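Local coordinates for protein sorbitol-6-phosphate dehydrogenase (PDB 5O3Z) that probably catalyses the oxidation of sorbitol 6-phosphate at carbon 2, as a sorbitol-6-phosphate 2-dehydrogenase of the short-chain dehydrogenase/reductase family, at residues 182-196 and 228-241. Residues are numbered along the deposited sequence; the frame is centred on the assembly and turned at random.
Sequences TVHSLMLGNLLKSPM and GCDYQDVLNVLLFY
His184 and Tyr241 both carry CG beside the backbone N, anti to the carbonyl carbon (chi1 -58° and -68°), and these torsions bring their rings together edge to face. The tyrosine edge comes in over one imidazole face, with Tyr241 CD1 3.7 Å from His184 NE2. A water at the imidazole edge links NE2 to Thr182 OG1 and donates to Tyr241 O. It thus ties the start of the strand to the helix. Next along the strand, Leu186 points into the helix face that lies against the strand: CD2 meets Val237 CG1 at 3.9 Å, while CD1 lies against Leu238 CB. Leu188 CD2 lies 3.6 Å from Val234 CG2, and CD1 is close to the same methyl. Beyond the strand, backbone and apolar contacts mix. Cys229 N donates to Asn190 O (2.8 Å), and Leu191 CA makes a CH...O contact with Cys229 O (3.5 Å). With SG turned opposite the backbone N (chi1 -177°), Cys229 SG touches Leu191 CD2 at 3.8 Å. An Asp230-Asp233 capping box starts the helix. Tyr231 OH comes near Ser194 OG, Pro195 CD and Met196 CE, with Leu191 CD1 at the ring edge.

The pair fits a Rossmann-type SDR fold: residues 231-241 run nearly antiparallel to strand 182-188, packed on the parallel sheet. Strands 139-145 and 253-256 flank that strand, and helix 17-28 borders Tyr231. Tyr241 OH bonds to Tyr241 of the second subunit, so the helix also faces a subunit interface.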
# COMPACT_ATOMS: atom_id res chain seq x y z
N THR A 182 20.16 -8.38 -3.33
CA THR A 182 18.83 -7.82 -3.43
C THR A 182 17.81 -8.78 -4.10
O THR A 182 18.16 -9.62 -4.91
CB THR A 182 18.84 -6.50 -4.21
OG1 THR A 182 19.04 -6.75 -5.60
CG2 THR A 182 19.85 -5.56 -3.71
N VAL A 183 16.52 -8.56 -3.80
CA VAL A 183 15.41 -9.45 -4.15
C VAL A 183 14.22 -8.57 -4.48
O VAL A 183 13.87 -7.69 -3.65
CB VAL A 183 15.04 -10.31 -2.95
CG1 VAL A 183 14.04 -11.45 -3.36
CG2 VAL A 183 16.28 -10.87 -2.25
N HIS A 184 13.62 -8.79 -5.63
CA HIS A 184 12.44 -8.09 -6.16
C HIS A 184 11.46 -8.99 -6.78
O HIS A 184 11.82 -10.06 -7.28
CB HIS A 184 12.84 -7.09 -7.23
CG HIS A 184 13.82 -6.07 -6.76
ND1 HIS A 184 13.46 -5.07 -5.85
CD2 HIS A 184 15.14 -5.91 -7.02
CE1 HIS A 184 14.55 -4.37 -5.55
NE2 HIS A 184 15.59 -4.85 -6.25
N SER A 185 10.19 -8.55 -6.77
CA SER A 185 9.14 -9.20 -7.49
C SER A 185 8.65 -8.21 -8.54
O SER A 185 8.43 -7.00 -8.25
CB SER A 185 8.03 -9.63 -6.52
OG SER A 185 8.38 -10.80 -5.79
N LEU A 186 8.47 -8.70 -9.76
CA LEU A 186 8.01 -7.87 -10.85
C LEU A 186 6.58 -8.10 -11.09
O LEU A 186 6.20 -9.21 -11.43
CB LEU A 186 8.79 -8.15 -12.17
CG LEU A 186 10.29 -7.97 -12.22
CD1 LEU A 186 10.81 -7.97 -13.68
CD2 LEU A 186 10.72 -6.70 -11.46
N MET A 187 5.74 -7.07 -10.91
CA MET A 187 4.35 -7.27 -10.99
C MET A 187 3.85 -6.98 -12.37
O MET A 187 3.47 -5.88 -12.72
CB MET A 187 3.63 -6.46 -9.85
CG MET A 187 4.46 -6.31 -8.58
SD MET A 187 4.83 -7.89 -7.75
CE MET A 187 3.19 -8.38 -7.15
N LEU A 188 3.78 -7.99 -13.20
CA LEU A 188 3.42 -7.77 -14.61
C LEU A 188 1.98 -7.54 -14.84
O LEU A 188 1.12 -8.14 -14.18
CB LEU A 188 3.82 -8.99 -15.47
CG LEU A 188 5.31 -9.37 -15.33
CD1 LEU A 188 5.62 -10.45 -16.32
CD2 LEU A 188 6.33 -8.25 -15.39
N GLY A 189 1.65 -6.70 -15.83
CA GLY A 189 0.30 -6.65 -16.34
C GLY A 189 0.10 -7.84 -17.27
O GLY A 189 0.89 -8.78 -17.24
N ASN A 190 -0.90 -7.76 -18.12
CA ASN A 190 -1.33 -8.86 -18.96
C ASN A 190 -0.48 -8.92 -20.23
O ASN A 190 -0.29 -7.90 -20.90
CB ASN A 190 -2.79 -8.67 -19.38
CG ASN A 190 -3.77 -8.70 -18.22
OD1 ASN A 190 -3.83 -9.68 -17.46
ND2 ASN A 190 -4.65 -7.68 -18.15
N LEU A 191 0.06 -10.10 -20.53
CA LEU A 191 0.90 -10.32 -21.73
C LEU A 191 -0.04 -10.78 -22.83
O LEU A 191 -0.17 -11.97 -23.14
CB LEU A 191 1.95 -11.35 -21.40
CG LEU A 191 2.71 -11.08 -20.10
CD1 LEU A 191 3.36 -12.36 -19.63
CD2 LEU A 191 3.78 -10.05 -20.35
N LEU A 192 -0.76 -9.81 -23.40
CA LEU A 192 -1.93 -10.08 -24.26
C LEU A 192 -1.61 -10.91 -25.52
O LEU A 192 -2.46 -11.66 -26.01
CB LEU A 192 -2.59 -8.76 -24.66
CG LEU A 192 -3.12 -7.84 -23.56
CD1 LEU A 192 -3.54 -6.48 -24.13
CD2 LEU A 192 -4.28 -8.49 -22.85
N LYS A 193 -0.39 -10.76 -26.02
CA LYS A 193 0.09 -11.50 -27.18
C LYS A 193 0.88 -12.75 -26.82
O LYS A 193 1.52 -13.36 -27.68
CB LYS A 193 0.94 -10.57 -28.03
CG LYS A 193 0.06 -9.57 -28.78
CD LYS A 193 0.89 -8.39 -29.27
CE LYS A 193 0.10 -7.09 -29.17
NZ LYS A 193 0.95 -5.92 -29.52
N SER A 194 0.84 -13.16 -25.56
CA SER A 194 1.29 -14.47 -25.19
C SER A 194 0.44 -15.52 -25.85
O SER A 194 -0.75 -15.33 -26.03
CB SER A 194 1.17 -14.66 -23.70
OG SER A 194 2.17 -13.91 -23.05
N PRO A 195 1.05 -16.64 -26.25
CA PRO A 195 0.28 -17.85 -26.63
C PRO A 195 -0.73 -18.27 -25.52
O PRO A 195 -1.90 -18.51 -25.77
CB PRO A 195 1.38 -18.92 -26.79
CG PRO A 195 2.59 -18.15 -27.22
CD PRO A 195 2.47 -16.74 -26.67
N MET A 196 -0.21 -18.33 -24.30
CA MET A 196 -1.03 -18.54 -23.11
C MET A 196 -2.32 -17.71 -23.18
O MET A 196 -3.43 -18.26 -23.10
CB MET A 196 -0.23 -18.11 -21.87
CG MET A 196 1.16 -18.75 -21.69
SD MET A 196 2.57 -18.07 -22.65
CE MET A 196 3.14 -16.65 -21.66
N GLY A 228 -1.03 -3.53 -23.93
CA GLY A 228 -0.73 -4.70 -23.11
C GLY A 228 0.72 -4.78 -22.72
O GLY A 228 1.57 -4.01 -23.21
N CYS A 229 1.08 -5.68 -21.81
CA CYS A 229 2.47 -5.76 -21.39
C CYS A 229 3.23 -6.56 -22.43
O CYS A 229 2.79 -7.60 -22.86
CB CYS A 229 2.63 -6.37 -20.00
SG CYS A 229 4.29 -6.46 -19.32
N ASP A 230 4.41 -6.14 -22.79
CA ASP A 230 5.15 -7.04 -23.66
C ASP A 230 6.45 -7.53 -23.06
O ASP A 230 6.92 -7.07 -22.01
CB ASP A 230 5.24 -6.45 -25.10
CG ASP A 230 6.22 -5.29 -25.22
OD1 ASP A 230 7.00 -5.08 -24.28
OD2 ASP A 230 6.24 -4.61 -26.29
N TYR A 231 7.06 -8.51 -23.72
CA TYR A 231 8.18 -9.21 -23.11
C TYR A 231 9.36 -8.31 -22.94
O TYR A 231 10.21 -8.48 -22.03
CB TYR A 231 8.60 -10.47 -23.95
CG TYR A 231 7.63 -11.65 -24.06
CD1 TYR A 231 6.72 -11.99 -23.04
CD2 TYR A 231 7.68 -12.48 -25.16
CE1 TYR A 231 5.90 -13.11 -23.15
CE2 TYR A 231 6.85 -13.59 -25.29
CZ TYR A 231 5.96 -13.90 -24.28
OH TYR A 231 5.15 -15.00 -24.40
N GLN A 232 9.49 -7.36 -23.86
CA GLN A 232 10.61 -6.43 -23.78
C GLN A 232 10.52 -5.49 -22.56
O GLN A 232 11.52 -5.17 -21.93
CB GLN A 232 10.76 -5.63 -25.11
CG GLN A 232 11.99 -4.74 -25.14
CD GLN A 232 13.26 -5.53 -25.28
OE1 GLN A 232 13.33 -6.42 -26.13
NE2 GLN A 232 14.22 -5.26 -24.49
N ASP A 233 9.32 -5.08 -22.20
CA ASP A 233 9.16 -4.27 -20.94
C ASP A 233 9.66 -5.05 -19.76
O ASP A 233 10.35 -4.57 -18.95
CB ASP A 233 7.70 -3.92 -20.71
CG ASP A 233 7.06 -3.24 -21.85
OD1 ASP A 233 7.65 -2.26 -22.38
OD2 ASP A 233 5.98 -3.67 -22.21
N VAL A 234 9.34 -6.33 -19.72
CA VAL A 234 9.80 -7.17 -18.65
C VAL A 234 11.31 -7.21 -18.55
O VAL A 234 11.91 -6.97 -17.49
CB VAL A 234 9.21 -8.59 -18.76
CG1 VAL A 234 9.68 -9.46 -17.60
CG2 VAL A 234 7.69 -8.56 -18.76
N LEU A 235 11.92 -7.56 -19.69
CA LEU A 235 13.36 -7.58 -19.84
C LEU A 235 14.03 -6.30 -19.39
O LEU A 235 14.97 -6.33 -18.61
CB LEU A 235 13.69 -7.96 -21.31
CG LEU A 235 15.16 -8.15 -21.68
CD1 LEU A 235 15.83 -9.22 -20.84
CD2 LEU A 235 15.26 -8.51 -23.16
N ASN A 236 13.45 -5.16 -19.80
CA ASN A 236 14.01 -3.83 -19.51
C ASN A 236 14.17 -3.63 -18.06
O ASN A 236 15.29 -3.37 -17.56
CB ASN A 236 13.15 -2.73 -20.18
CG ASN A 236 13.41 -2.63 -21.70
OD1 ASN A 236 14.41 -3.17 -22.18
ND2 ASN A 236 12.50 -1.95 -22.46
N VAL A 237 13.05 -3.83 -17.34
CA VAL A 237 12.98 -3.64 -15.91
C VAL A 237 13.86 -4.69 -15.17
O VAL A 237 14.60 -4.39 -14.23
CB VAL A 237 11.51 -3.76 -15.45
CG1 VAL A 237 11.39 -3.77 -13.95
CG2 VAL A 237 10.62 -2.65 -16.03
N LEU A 238 13.71 -5.93 -15.59
CA LEU A 238 14.58 -6.99 -15.06
C LEU A 238 16.06 -6.59 -15.09
O LEU A 238 16.81 -6.66 -14.08
CB LEU A 238 14.30 -8.29 -15.80
CG LEU A 238 14.93 -9.55 -15.17
CD1 LEU A 238 14.11 -10.74 -15.59
CD2 LEU A 238 16.38 -9.74 -15.59
N LEU A 239 16.49 -6.08 -16.24
CA LEU A 239 17.92 -5.74 -16.43
C LEU A 239 18.34 -4.63 -15.53
O LEU A 239 19.47 -4.64 -15.01
CB LEU A 239 18.19 -5.37 -17.87
CG LEU A 239 18.14 -6.50 -18.92
CD1 LEU A 239 18.34 -5.97 -20.34
CD2 LEU A 239 19.13 -7.59 -18.56
N PHE A 240 17.43 -3.68 -15.27
CA PHE A 240 17.81 -2.56 -14.48
C PHE A 240 17.96 -3.04 -13.07
O PHE A 240 19.03 -2.82 -12.46
CB PHE A 240 16.80 -1.38 -14.60
CG PHE A 240 17.10 -0.31 -13.62
CD1 PHE A 240 18.27 0.44 -13.73
CD2 PHE A 240 16.33 -0.16 -12.49
CE1 PHE A 240 18.61 1.39 -12.78
CE2 PHE A 240 16.65 0.78 -11.54
CZ PHE A 240 17.80 1.56 -11.68
N TYR A 241 16.93 -3.71 -12.51
CA TYR A 241 17.03 -4.20 -11.10
C TYR A 241 18.12 -5.28 -10.86
O TYR A 241 18.67 -5.45 -9.77
CB TYR A 241 15.64 -4.52 -10.48
CG TYR A 241 14.78 -3.24 -10.24
CD1 TYR A 241 14.88 -2.52 -9.06
CD2 TYR A 241 13.93 -2.76 -11.19
CE1 TYR A 241 14.15 -1.31 -8.87
CE2 TYR A 241 13.18 -1.60 -10.99
CZ TYR A 241 13.28 -0.89 -9.84
OH TYR A 241 12.54 0.24 -9.58
O HOH W 1 18.57 -4.44 -7.08